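Chloride intracellular channel exc-4 (Caenorhabditis elegans, PDB 2YV9) may insert into membranes to form chloride channels and is required to regulate lumen size as the excretory canal grows. Local coordinates at residues R181-N186 with C193-R198. Sequence-based numbering, arbitrary orientation.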
# COMPACT_ATOMS: atom_id res chain seq x y z
N ARG A 181 -14.58 -3.71 -25.13
CA ARG A 181 -13.42 -2.86 -25.40
C ARG A 181 -12.43 -2.95 -24.25
O ARG A 181 -11.18 -3.07 -24.47
CB ARG A 181 -13.88 -1.41 -25.47
CG ARG A 181 -12.78 -0.41 -25.76
CD ARG A 181 -12.61 -0.25 -27.25
NE ARG A 181 -13.70 0.55 -27.80
CZ ARG A 181 -14.09 0.55 -29.08
NH1 ARG A 181 -13.48 -0.20 -30.00
NH2 ARG A 181 -15.11 1.32 -29.45
N TYR A 182 -12.98 -2.79 -23.05
CA TYR A 182 -12.23 -2.97 -21.81
C TYR A 182 -12.55 -4.35 -21.23
O TYR A 182 -13.32 -5.10 -21.83
CB TYR A 182 -12.45 -1.76 -20.84
CG TYR A 182 -11.88 -0.45 -21.42
CD1 TYR A 182 -10.51 -0.13 -21.26
CD2 TYR A 182 -12.66 0.43 -22.14
CE1 TYR A 182 -9.96 1.01 -21.80
CE2 TYR A 182 -12.12 1.59 -22.70
CZ TYR A 182 -10.75 1.88 -22.53
OH TYR A 182 -10.19 3.02 -23.05
N LEU A 183 -11.95 -4.73 -20.10
CA LEU A 183 -12.03 -6.08 -19.61
C LEU A 183 -13.45 -6.43 -19.20
O LEU A 183 -13.87 -7.57 -19.40
CB LEU A 183 -11.06 -6.29 -18.42
CG LEU A 183 -10.79 -7.70 -17.94
CD1 LEU A 183 -10.17 -8.56 -19.02
CD2 LEU A 183 -9.88 -7.66 -16.72
N LEU A 184 -14.17 -5.47 -18.64
CA LEU A 184 -15.55 -5.73 -18.14
C LEU A 184 -16.68 -5.15 -18.94
O LEU A 184 -17.86 -5.45 -18.67
CB LEU A 184 -15.67 -5.18 -16.74
CG LEU A 184 -15.22 -6.08 -15.60
CD1 LEU A 184 -13.77 -6.57 -15.75
CD2 LEU A 184 -15.49 -5.32 -14.28
N GLY A 185 -16.37 -4.29 -19.90
CA GLY A 185 -17.38 -3.59 -20.65
C GLY A 185 -16.79 -2.47 -21.45
O GLY A 185 -15.59 -2.52 -21.82
N ASN A 186 -17.63 -1.47 -21.74
CA ASN A 186 -17.25 -0.37 -22.61
C ASN A 186 -16.42 0.72 -21.93
O ASN A 186 -15.90 1.61 -22.61
CB ASN A 186 -18.50 0.27 -23.18
CG ASN A 186 -18.22 1.16 -24.36
OD1 ASN A 186 -18.56 2.36 -24.36
ND2 ASN A 186 -17.59 0.60 -25.38
N CYS A 193 -6.87 -0.82 -14.98
CA CYS A 193 -5.81 -0.03 -14.37
C CYS A 193 -4.73 -0.97 -13.78
O CYS A 193 -3.58 -0.55 -13.58
CB CYS A 193 -6.34 0.91 -13.38
SG CYS A 193 -7.43 2.17 -14.14
N GLU A 194 -5.09 -2.25 -13.56
CA GLU A 194 -4.16 -3.28 -13.07
C GLU A 194 -3.61 -4.16 -14.21
O GLU A 194 -2.40 -4.40 -14.31
CB GLU A 194 -4.86 -4.15 -12.04
CG GLU A 194 -5.27 -3.30 -10.84
CD GLU A 194 -6.32 -3.93 -9.95
OE1 GLU A 194 -6.74 -5.08 -10.21
OE2 GLU A 194 -6.66 -3.27 -8.93
N LEU A 195 -4.48 -4.63 -15.08
CA LEU A 195 -4.05 -5.54 -16.17
C LEU A 195 -3.27 -4.84 -17.27
O LEU A 195 -2.35 -5.41 -17.80
CB LEU A 195 -5.30 -6.19 -16.81
CG LEU A 195 -5.02 -7.27 -17.84
CD1 LEU A 195 -4.11 -8.37 -17.23
CD2 LEU A 195 -6.38 -7.86 -18.37
N MET A 196 -3.67 -3.64 -17.70
CA MET A 196 -3.01 -3.09 -18.87
C MET A 196 -1.52 -2.80 -18.53
O MET A 196 -0.63 -3.20 -19.26
CB MET A 196 -3.74 -1.86 -19.42
CG MET A 196 -5.07 -2.21 -20.06
SD MET A 196 -5.95 -0.66 -20.53
CE MET A 196 -7.04 -1.35 -21.82
N PRO A 197 -1.28 -2.16 -17.37
CA PRO A 197 0.20 -2.04 -17.03
C PRO A 197 0.93 -3.38 -16.92
O PRO A 197 2.02 -3.52 -17.44
CB PRO A 197 0.17 -1.28 -15.70
CG PRO A 197 -1.15 -0.46 -15.77
CD PRO A 197 -2.13 -1.43 -16.42
N ARG A 198 0.29 -4.40 -16.33
CA ARG A 198 0.92 -5.73 -16.22
C ARG A 198 1.22 -6.32 -17.62
O ARG A 198 2.31 -6.87 -17.89
CB ARG A 198 0.14 -6.63 -15.30
CG ARG A 198 0.22 -6.16 -13.83
CD ARG A 198 -0.73 -6.93 -12.88
NE ARG A 198 -0.49 -6.61 -11.47
CZ ARG A 198 -0.67 -5.41 -10.93
NH1 ARG A 198 -1.19 -4.42 -11.66
NH2 ARG A 198 -0.36 -5.19 -9.66
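Met-196 brings its terminal methyl obliquely up to the CD1–CE1 bond of the Tyr-182 ring: CE is 3.7 Å from Tyr-182 CD1 and 3.8 Å from Tyr-182 CE1. The near equality of these distances places the methyl beside that bond. CG of Met-196 lies anti to its carbonyl carbon (chi1 -70°), and the chain beyond is extended (chi2 174°), which carries CE from the helix to the ring, where the two side chains cross at about a right angle. A second apolar touch joins Leu-183 to Leu-195. Here one methyl fits against a fork, since Leu-195 CD2 is 3.9 Å from both Leu-183 CD1 and Leu-183 CD2. These leucines also cross nearly perpendicularly, and their CA atoms, 8.7 Å apart, are the nearest pair between the segments.

No hydrogen bond links 181-186 to 193-198; the 148 Å² they bury comes chiefly from these two side-chain pairs. Polar groups are held separately. Within the loop, Tyr-182 N bonds to Gly-185 O at 2.9 Å, closing a tight turn, while Tyr-182 OH reaches Thr-231 and Leu-183 N bonds to the carboxylate of Asp-192. That last bond ties the turn directly to the early part of helix 190-210.

The contact thus packs the loop that follows helix 155-178 against helix 190-210, the helix it leads into, in the all-helical domain of this GST-like fold. Helix 117-140 meets both leucines through Ala-119 and Leu-126, helix 219-228 adds Tyr-224 against Leu-195 and Met-196, and Pro-197 faces helix 38-52 of the thioredoxin-like domain.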